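Side-chain contacts in phiAB6 tailspike (PDB 5JS4), which probably binds and fragments the exopolysaccharide of Acinetobacter baumannii as a trimeric beta-helical phage tailspike: residues A190-M193 against I199-S202; S209-N212 against G217-K220; C459-F464 against D476-T481; G519-V522 against I527-V530. One frame throughout, in Å; residues are numbered along the deposited sequence.

Contact 1: A190-M193 against I199-S202; sequences ARIM and IVRS
Arg191 and Ile199 meet at about a right angle across a beta hairpin, in which strand 191-193 pairs antiparallel with strand 199-202 at the N-terminal end of the modelled chain. Arg191, Met193, Ile199 and Arg201 share one face of this hairpin, Ile192 and Val200 the other. On the first face the CB of Arg191 sits 3.9 Å from CG2 of Ile199, and the arginine chain then runs out extended from CG to NE. Met193 treats the same isoleucine differently: the two lie side by side, pointing the same way, because a bend at chi2 (72°) lays the thioether alongside the isoleucine, with CE of Met193 3.9 Å from CD1 of Ile199. NH2 of Arg191 comes within 3.5 Å of NH1 of Arg201, obliquely, with the guanidinium planes 24° apart; both are donors and make no bond to each other. Arg201 NH1 forms a salt bridge with Asp198 of the second subunit, and Arg191 NH2 bonds to Gly197 O of that same subunit, partners that would probably ease the closeness of the two groups. On the other face Ile192 and Val200 cross obliquely, CG1 of Ile192 lying 3.9 Å from CG2 of Val200, while Trp218 of the neighbouring strand touches both. These two residues form the hydrogen-bonded pair of the ladder, and Ser202 N adds a bond to Ala190 O. The shortest of the three backbone bonds runs from Val200 N to Ile192 O, at 2.8 Å and nearly straight, with 165° at the hydrogen.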
loop_
_atom_site.group_PDB
_atom_site.type_symbol
_atom_site.label_atom_id
_atom_site.label_comp_id
_atom_site.label_asym_id
_atom_site.label_seq_id
_atom_site.Cartn_x
_atom_site.Cartn_y
_atom_site.Cartn_z
ATOM N N ALA A 190 38.967 16.680 -59.680
ATOM C CA ALA A 190 39.215 18.107 -59.880
ATOM C C ALA A 190 38.278 18.924 -58.996
ATOM O O ALA A 190 37.112 18.564 -58.816
ATOM C CB ALA A 190 39.026 18.483 -61.339
ATOM N N ARG A 191 38.794 20.019 -58.441
ATOM C CA ARG A 191 37.987 20.915 -57.621
ATOM C C ARG A 191 37.879 22.296 -58.248
ATOM O O ARG A 191 38.867 22.856 -58.734
ATOM C CB ARG A 191 38.555 21.008 -56.204
ATOM C CG ARG A 191 38.625 19.648 -55.539
ATOM C CD ARG A 191 38.774 19.709 -54.036
ATOM N NE ARG A 191 38.901 18.353 -53.512
ATOM C CZ ARG A 191 38.718 17.993 -52.243
ATOM N NH1 ARG A 191 38.379 18.886 -51.313
ATOM N NH2 ARG A 191 38.869 16.716 -51.909
ATOM N N ILE A 192 36.652 22.811 -58.263
ATOM C CA ILE A 192 36.365 24.187 -58.660
ATOM C C ILE A 192 35.311 24.747 -57.714
ATOM O O ILE A 192 34.800 24.029 -56.851
ATOM C CB ILE A 192 35.865 24.294 -60.120
ATOM C CG1 ILE A 192 34.626 23.421 -60.351
ATOM C CG2 ILE A 192 36.974 23.916 -61.087
ATOM C CD1 ILE A 192 33.900 23.724 -61.647
ATOM N N MET A 193 34.994 26.028 -57.879
ATOM C CA MET A 193 33.976 26.682 -57.073
ATOM C C MET A 193 32.692 26.856 -57.866
ATOM O O MET A 193 32.721 27.245 -59.034
ATOM C CB MET A 193 34.449 28.065 -56.618
ATOM C CG MET A 193 35.473 28.050 -55.498
ATOM S SD MET A 193 37.097 27.472 -56.019
ATOM C CE MET A 193 38.071 27.938 -54.590
ATOM N N ILE A 199 33.017 24.915 -52.839
ATOM C CA ILE A 199 33.838 24.032 -53.664
ATOM C C ILE A 199 33.113 22.726 -53.986
ATOM O O ILE A 199 32.477 22.119 -53.122
ATOM C CB ILE A 199 35.204 23.734 -53.005
ATOM C CG1 ILE A 199 36.064 25.001 -53.018
ATOM C CG2 ILE A 199 35.926 22.607 -53.735
ATOM C CD1 ILE A 199 37.402 24.858 -52.320
ATOM N N VAL A 200 33.219 22.308 -55.243
ATOM C CA VAL A 200 32.727 21.004 -55.671
ATOM C C VAL A 200 33.881 20.186 -56.234
ATOM O O VAL A 200 34.849 20.732 -56.768
ATOM C CB VAL A 200 31.579 21.104 -56.703
ATOM C CG1 VAL A 200 30.312 21.620 -56.034
ATOM C CG2 VAL A 200 31.957 21.977 -57.894
ATOM N N ARG A 201 33.755 18.872 -56.098
ATOM C CA ARG A 201 34.765 17.912 -56.507
ATOM C C ARG A 201 34.141 16.992 -57.546
ATOM O O ARG A 201 33.049 16.474 -57.331
ATOM C CB ARG A 201 35.198 17.117 -55.278
ATOM C CG ARG A 201 35.993 15.851 -55.527
ATOM C CD ARG A 201 36.242 15.173 -54.192
ATOM N NE ARG A 201 36.903 13.883 -54.317
ATOM C CZ ARG A 201 37.390 13.184 -53.292
ATOM N NH1 ARG A 201 37.293 13.646 -52.048
ATOM N NH2 ARG A 201 37.975 12.013 -53.511
ATOM N N SER A 202 34.826 16.791 -58.667
ATOM C CA SER A 202 34.332 15.878 -59.693
ATOM C C SER A 202 34.505 14.432 -59.248
ATOM O O SER A 202 35.579 14.041 -58.789
ATOM C CB SER A 202 35.059 16.087 -61.015
ATOM O OG SER A 202 34.556 15.187 -61.991
#

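Contact 2: S209-N212 against G217-K220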
loop_
_atom_site.group_PDB
_atom_site.type_symbol
_atom_site.label_atom_id
_atom_site.label_comp_id
_atom_site.label_asym_id
_atom_site.label_seq_id
_atom_site.Cartn_x
_atom_site.Cartn_y
_atom_site.Cartn_z
ATOM N N SER A 209 30.044 18.757 -67.277
ATOM C CA SER A 209 28.754 19.238 -66.797
ATOM C C SER A 209 28.959 20.423 -65.860
ATOM O O SER A 209 29.871 20.423 -65.034
ATOM C CB SER A 209 27.997 18.121 -66.073
ATOM O OG SER A 209 28.693 17.702 -64.912
ATOM N N ASN A 210 28.106 21.430 -66.005
ATOM C CA ASN A 210 28.157 22.623 -65.174
ATOM C C ASN A 210 27.510 22.338 -63.819
ATOM O O ASN A 210 26.295 22.149 -63.741
ATOM C CB ASN A 210 27.430 23.767 -65.888
ATOM C CG ASN A 210 27.507 25.083 -65.135
ATOM O OD1 ASN A 210 28.003 25.150 -64.010
ATOM N ND2 ASN A 210 27.007 26.144 -65.761
ATOM N N PRO A 211 28.311 22.322 -62.736
ATOM C CA PRO A 211 27.754 21.972 -61.429
ATOM C C PRO A 211 26.743 22.991 -60.889
ATOM O O PRO A 211 25.971 22.659 -59.993
ATOM C CB PRO A 211 28.990 21.896 -60.529
ATOM C CG PRO A 211 29.970 22.815 -61.161
ATOM C CD PRO A 211 29.733 22.702 -62.642
ATOM N N ASN A 212 26.753 24.207 -61.435
ATOM C CA ASN A 212 25.796 25.249 -61.048
ATOM C C ASN A 212 24.362 24.940 -61.465
ATOM O O ASN A 212 23.420 25.417 -60.835
ATOM C CB ASN A 212 26.210 26.599 -61.632
ATOM C CG ASN A 212 27.526 27.096 -61.068
ATOM O OD1 ASN A 212 27.594 27.523 -59.916
ATOM N ND2 ASN A 212 28.581 27.035 -61.874
ATOM N N GLY A 217 27.775 14.019 -61.245
ATOM C CA GLY A 217 29.219 13.917 -61.420
ATOM C C GLY A 217 30.027 14.827 -60.508
ATOM O O GLY A 217 31.248 14.885 -60.634
ATOM N N TRP A 218 29.351 15.526 -59.594
ATOM C CA TRP A 218 30.000 16.425 -58.635
ATOM C C TRP A 218 29.490 16.176 -57.220
ATOM O O TRP A 218 28.373 15.701 -57.030
ATOM C CB TRP A 218 29.709 17.885 -58.980
ATOM C CG TRP A 218 30.177 18.341 -60.324
ATOM C CD1 TRP A 218 29.449 18.369 -61.478
ATOM C CD2 TRP A 218 31.466 18.873 -60.651
ATOM N NE1 TRP A 218 30.206 18.876 -62.504
ATOM C CE2 TRP A 218 31.449 19.194 -62.025
ATOM C CE3 TRP A 218 32.636 19.109 -59.917
ATOM C CZ2 TRP A 218 32.558 19.732 -62.683
ATOM C CZ3 TRP A 218 33.735 19.644 -60.569
ATOM C CH2 TRP A 218 33.688 19.951 -61.940
ATOM N N VAL A 219 30.309 16.519 -56.229
ATOM C CA VAL A 219 29.871 16.552 -54.830
ATOM C C VAL A 219 30.378 17.825 -54.160
ATOM O O VAL A 219 31.457 18.319 -54.495
ATOM C CB VAL A 219 30.354 15.323 -54.022
ATOM C CG1 VAL A 219 29.692 14.050 -54.527
ATOM C CG2 VAL A 219 31.871 15.191 -54.057
ATOM N N LYS A 220 29.594 18.355 -53.223
ATOM C CA LYS A 220 30.009 19.509 -52.425
ATOM C C LYS A 220 30.928 19.038 -51.305
ATOM O O LYS A 220 30.540 18.198 -50.493
ATOM C CB LYS A 220 28.796 20.225 -51.832
ATOM C CG LYS A 220 27.924 20.926 -52.864
ATOM C CD LYS A 220 26.810 21.742 -52.215
ATOM C CE LYS A 220 27.237 23.171 -51.895
ATOM N NZ LYS A 220 28.226 23.277 -50.783
#
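Ser209 meets the indole of Trp218 with two oxygens, one from the backbone and one from the side chain. Its carbonyl O accepts from Trp218 NE1 at 3.0 Å, although the bond is bent (142° at the hydrogen) and the donor stands well above the carbonyl plane. OG of Ser209, turned between its own backbone N and carbonyl carbon (chi1 64°), swings to the same NE1 and takes a second, weak bond at 3.1 Å; its stronger partner is Asn207. The indole N-H is thus shared between two acceptors, which ties the rim of the ring to the loop. Asn210 turns away from the tryptophan and organises the loop instead. Its OD1 accepts from the backbone N of Asn212, making an Asx turn, and also from Asn212 ND2, which approaches in the carbonyl plane on a lone pair at 2.9 Å. Between these two asparagines, Pro211 lies over one face of the indole in a CH-pi contact: its CB stands 3.6 Å from the centroid of the five-membered ring of Trp218, only 7° off the normal. CG and CD of the proline continue over the NE1-CE2 side of the ring. Pro211 also rests on Val200 of the adjoining strand and on Ile192 of the strand beyond it, which places the pair over the three-stranded antiparallel sheet. Asn212 completes the segment, its OD1 bonded to the backbone N of Asp195.

Contact 3: C459-F464 against D476-T481; sequences CGFGKF and DWLEVT
Phe461 reaches Trp477 from its first side-chain carbon onward. CB of Phe461 lies 3.9 Å from CH2 of Trp477, and CG is closer still to that atom. CG stands anti to the carbonyl carbon (chi1 -64°), an orientation that carries the ring across toward the indole. The CD1 atom makes the tightest approach, 3.6 Å from CZ3 of Trp477. One step farther, CE1 of Phe461 lies between two neighbours, CZ3 of the indole and CD1 of Leu478. At the tip, CZ has left the tryptophan and meets the leucine methyls, 3.9 Å from CD2 of Leu478, which sits over one ring face in a CH-pi contact. The indole presents its edge to Phe461, the planes standing at 80° in an offset edge-to-face pair. That same edge serves Phe464 as well: CZ3 of Trp477 lies above the centre of the Phe464 ring, and the centroids of the Phe464 ring and the six-membered ring of Trp477 are 4.6 Å apart with planes inclined by 51°. At the other end of the indole, NE1 is hydrogen-bonded to Ser503 and Thr505. Phe461 also meets the ring of Phe439, nearly parallel to it, on the coil before. Such a buried aromatic cluster, joining two faces of one coil, fits the interior of the parallel beta-helix found in pectate lyase-like proteins and phage tailspikes.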
loop_
_atom_site.group_PDB
_atom_site.type_symbol
_atom_site.label_atom_id
_atom_site.label_comp_id
_atom_site.label_asym_id
_atom_site.label_seq_id
_atom_site.Cartn_x
_atom_site.Cartn_y
_atom_site.Cartn_z
ATOM N N CYS A 459 -10.708 1.101 -7.176
ATOM C CA CYS A 459 -9.497 1.891 -7.323
ATOM C C CYS A 459 -8.720 1.888 -6.017
ATOM O O CYS A 459 -9.285 1.656 -4.948
ATOM C CB CYS A 459 -9.836 3.327 -7.720
ATOM S SG CYS A 459 -10.455 3.489 -9.410
ATOM N N GLY A 460 -7.422 2.141 -6.128
ATOM C CA GLY A 460 -6.549 2.291 -4.977
ATOM C C GLY A 460 -6.184 3.747 -4.782
ATOM O O GLY A 460 -5.844 4.446 -5.740
ATOM N N PHE A 461 -6.268 4.198 -3.535
ATOM C CA PHE A 461 -5.873 5.542 -3.152
ATOM C C PHE A 461 -4.891 5.448 -1.997
ATOM O O PHE A 461 -5.199 4.872 -0.953
ATOM C CB PHE A 461 -7.092 6.368 -2.761
ATOM C CG PHE A 461 -8.045 6.587 -3.890
ATOM C CD1 PHE A 461 -7.875 7.657 -4.758
ATOM C CD2 PHE A 461 -9.103 5.716 -4.100
ATOM C CE1 PHE A 461 -8.747 7.856 -5.810
ATOM C CE2 PHE A 461 -9.979 5.912 -5.152
ATOM C CZ PHE A 461 -9.799 6.982 -6.008
ATOM N N GLY A 462 -3.704 6.003 -2.208
ATOM C CA GLY A 462 -2.656 6.013 -1.207
ATOM C C GLY A 462 -2.610 7.350 -0.502
ATOM O O GLY A 462 -3.645 7.887 -0.098
ATOM N N LYS A 463 -1.407 7.893 -0.358
ATOM C CA LYS A 463 -1.209 9.129 0.386
ATOM C C LYS A 463 -1.597 10.348 -0.433
ATOM O O LYS A 463 -1.196 10.481 -1.594
ATOM C CB LYS A 463 0.241 9.241 0.843
ATOM C CG LYS A 463 0.634 8.140 1.810
ATOM C CD LYS A 463 2.019 8.341 2.401
ATOM C CE LYS A 463 2.104 9.550 3.320
ATOM N NZ LYS A 463 1.130 9.513 4.443
ATOM N N PHE A 464 -2.394 11.220 0.183
ATOM C CA PHE A 464 -2.764 12.512 -0.380
ATOM C C PHE A 464 -2.450 13.593 0.645
ATOM O O PHE A 464 -2.712 13.417 1.839
ATOM C CB PHE A 464 -4.258 12.564 -0.718
ATOM C CG PHE A 464 -4.616 11.912 -2.023
ATOM C CD1 PHE A 464 -4.554 10.537 -2.162
ATOM C CD2 PHE A 464 -5.021 12.675 -3.113
ATOM C CE1 PHE A 464 -4.881 9.929 -3.363
ATOM C CE2 PHE A 464 -5.353 12.071 -4.317
ATOM C CZ PHE A 464 -5.280 10.697 -4.441
ATOM N N ASP A 476 -14.344 18.237 -1.300
ATOM C CA ASP A 476 -13.880 16.875 -1.034
ATOM C C ASP A 476 -12.646 16.588 -1.884
ATOM O O ASP A 476 -12.580 16.996 -3.042
ATOM C CB ASP A 476 -14.962 15.840 -1.367
ATOM C CG ASP A 476 -16.063 15.767 -0.322
ATOM O OD1 ASP A 476 -15.767 15.880 0.887
ATOM O OD2 ASP A 476 -17.229 15.567 -0.714
ATOM N N TRP A 477 -11.675 15.874 -1.318
ATOM C CA TRP A 477 -10.474 15.499 -2.069
ATOM C C TRP A 477 -10.825 14.552 -3.224
ATOM O O TRP A 477 -10.183 14.577 -4.276
ATOM C CB TRP A 477 -9.426 14.869 -1.139
ATOM C CG TRP A 477 -9.779 13.500 -0.657
ATOM C CD1 TRP A 477 -10.522 13.181 0.441
ATOM C CD2 TRP A 477 -9.410 12.259 -1.266
ATOM N NE1 TRP A 477 -10.643 11.819 0.552
ATOM C CE2 TRP A 477 -9.971 11.228 -0.484
ATOM C CE3 TRP A 477 -8.667 11.919 -2.402
ATOM C CZ2 TRP A 477 -9.803 9.878 -0.796
ATOM C CZ3 TRP A 477 -8.502 10.577 -2.710
ATOM C CH2 TRP A 477 -9.071 9.575 -1.910
ATOM N N LEU A 478 -11.841 13.720 -3.001
ATOM C CA LEU A 478 -12.382 12.815 -4.008
ATOM C C LEU A 478 -13.880 13.060 -4.094
ATOM O O LEU A 478 -14.593 12.973 -3.089
ATOM C CB LEU A 478 -12.101 11.356 -3.639
ATOM C CG LEU A 478 -12.656 10.274 -4.573
ATOM C CD1 LEU A 478 -12.001 10.330 -5.945
ATOM C CD2 LEU A 478 -12.469 8.897 -3.956
ATOM N N GLU A 479 -14.337 13.353 -5.307
ATOM C CA GLU A 479 -15.704 13.760 -5.582
ATOM C C GLU A 479 -16.283 12.789 -6.611
ATOM O O GLU A 479 -15.900 12.817 -7.777
ATOM C CB GLU A 479 -15.657 15.191 -6.121
ATOM C CG GLU A 479 -16.970 15.820 -6.540
ATOM C CD GLU A 479 -16.790 17.263 -7.003
ATOM O OE1 GLU A 479 -17.765 17.849 -7.505
ATOM O OE2 GLU A 479 -15.673 17.819 -6.873
ATOM N N VAL A 480 -17.177 11.909 -6.168
ATOM C CA VAL A 480 -17.809 10.929 -7.054
ATOM C C VAL A 480 -19.292 11.274 -7.152
ATOM O O VAL A 480 -19.997 11.281 -6.145
ATOM C CB VAL A 480 -17.620 9.486 -6.542
ATOM C CG1 VAL A 480 -18.127 8.479 -7.571
ATOM C CG2 VAL A 480 -16.151 9.221 -6.222
ATOM N N THR A 481 -19.758 11.560 -8.365
ATOM C CA THR A 481 -21.078 12.170 -8.551
ATOM C C THR A 481 -22.231 11.171 -8.691
ATOM O O THR A 481 -23.375 11.502 -8.377
ATOM C CB THR A 481 -21.092 13.116 -9.770
ATOM O OG1 THR A 481 -20.904 12.363 -10.973
ATOM C CG2 THR A 481 -20.003 14.176 -9.651
#

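Contact 4: G519-V522 against I527-V530; sequences GVSV and ISIV
The flat groups that meet between Gly519-Val522 and Ile527-Val530 are peptide units, for no aromatic ring takes part. Gly519 and Val530 exchange two backbone hydrogen bonds, each donor coming in tilted from the carbonyl plane, and Ser521 and Ser528 exchange two more. The straightest is Ser521 N to Ser528 O, at 2.9 Å with 169° at the hydrogen, yet the donor stands above the carbonyl plane; the return bond, Ser528 N to Ser521 O, is 2.8 Å long. On one side of this peptide ribbon lie Val520, Val522, Ile527 and Ile529, and on the other the two serines and Val530. In Val520, chi1 of 63° sets CG1 between the backbone N and the carbonyl carbon and leaves CG2 anti to the N, 3.3 Å from the carbonyl O of Ser528. The pair Val522 and Ile527 touches more loosely, CG2 to CG2 at 4.4 Å. This is an antiparallel beta hairpin whose first strand still pairs in parallel with strand 489-491 of the beta-helix, and whose second pairs antiparallel with strand 537-541. Its apolar side faces the other subunits: Ile527 packs on Ile527 of both the second and third subunits, and Val522 on Val522 of the second. The side of the serines is mixed, with Val530 and Pro507 beside the hydroxyls. CB of Ser521 lies 3.4 Å from OG of Ser528, while OG of Ser521 turns to the carbonyl of Thr505. A water joins the strands on this side, donating to Gly519 O and hydrogen-bonded to OG of Ser528 at 2.7 Å.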
loop_
_atom_site.group_PDB
_atom_site.type_symbol
_atom_site.label_atom_id
_atom_site.label_comp_id
_atom_site.label_asym_id
_atom_site.label_seq_id
_atom_site.Cartn_x
_atom_site.Cartn_y
_atom_site.Cartn_z
ATOM N N GLY A 519 -15.688 1.109 0.304
ATOM C CA GLY A 519 -14.353 0.549 0.292
ATOM C C GLY A 519 -13.804 0.279 1.674
ATOM O O GLY A 519 -14.479 0.472 2.690
ATOM N N VAL A 520 -12.567 -0.195 1.689
ATOM C CA VAL A 520 -11.809 -0.358 2.915
ATOM C C VAL A 520 -10.988 0.911 3.103
ATOM O O VAL A 520 -10.470 1.466 2.134
ATOM C CB VAL A 520 -10.913 -1.624 2.866
ATOM C CG1 VAL A 520 -9.849 -1.535 1.776
ATOM C CG2 VAL A 520 -10.269 -1.885 4.218
ATOM N N SER A 521 -10.898 1.381 4.344
ATOM C CA SER A 521 -10.113 2.562 4.669
ATOM C C SER A 521 -9.144 2.192 5.785
ATOM O O SER A 521 -9.560 1.702 6.832
ATOM C CB SER A 521 -11.025 3.713 5.093
ATOM O OG SER A 521 -10.318 4.940 5.151
ATOM N N VAL A 522 -7.853 2.399 5.536
ATOM C CA VAL A 522 -6.805 2.046 6.492
ATOM C C VAL A 522 -5.845 3.214 6.649
ATOM O O VAL A 522 -5.221 3.643 5.683
ATOM C CB VAL A 522 -6.006 0.812 6.025
ATOM C CG1 VAL A 522 -4.900 0.462 7.021
ATOM C CG2 VAL A 522 -6.934 -0.375 5.815
ATOM N N ILE A 527 -9.162 1.554 11.032
ATOM C CA ILE A 527 -9.282 0.513 10.027
ATOM C C ILE A 527 -10.770 0.247 9.872
ATOM O O ILE A 527 -11.416 -0.193 10.819
ATOM C CB ILE A 527 -8.581 -0.776 10.489
ATOM C CG1 ILE A 527 -7.090 -0.519 10.742
ATOM C CG2 ILE A 527 -8.780 -1.888 9.469
ATOM C CD1 ILE A 527 -6.495 -1.444 11.782
ATOM N N SER A 528 -11.321 0.522 8.694
ATOM C CA SER A 528 -12.758 0.389 8.498
ATOM C C SER A 528 -13.108 -0.206 7.156
ATOM O O SER A 528 -12.284 -0.258 6.243
ATOM C CB SER A 528 -13.448 1.749 8.627
ATOM O OG SER A 528 -13.179 2.554 7.494
ATOM N N ILE A 529 -14.358 -0.635 7.045
ATOM C CA ILE A 529 -14.867 -1.188 5.804
ATOM C C ILE A 529 -16.374 -0.938 5.719
ATOM O O ILE A 529 -17.097 -1.100 6.705
ATOM C CB ILE A 529 -14.487 -2.685 5.672
ATOM C CG1 ILE A 529 -14.838 -3.206 4.274
ATOM C CG2 ILE A 529 -15.125 -3.518 6.779
ATOM C CD1 ILE A 529 -14.137 -4.503 3.926
ATOM N N VAL A 530 -16.821 -0.522 4.533
ATOM C CA VAL A 530 -18.198 -0.099 4.299
ATOM C C VAL A 530 -18.546 -0.374 2.839
ATOM O O VAL A 530 -17.670 -0.332 1.975
ATOM C CB VAL A 530 -18.370 1.412 4.617
ATOM C CG1 VAL A 530 -17.607 2.287 3.628
ATOM C CG2 VAL A 530 -19.836 1.812 4.658
HETATM O O HOH W 1 -14.440 2.163 5.103
#

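How the contacts relate
The four contacts follow one another along the chain and fall into two distant groups. Contacts 1 and 2 lie at the N-terminal end of the modelled chain, their centres about 7 Å apart, and share a three-stranded antiparallel sheet: strand 199-202 stands between 191-193 and 218-220, Trp218 of contact 2 packs on contact 1, and Arg201 N probably bonds to Val219 O. Contacts 3 and 4 sit near the chain's centre in space, with centres about 13 Å apart; strand 489-491, paired with both 460-469 and 519-523, links them. About 71 Å separates the centres of contacts 1 and 3. The two groups thus sample the N-terminal antiparallel sheet and the central beta-helix, and subunit contacts recur in both.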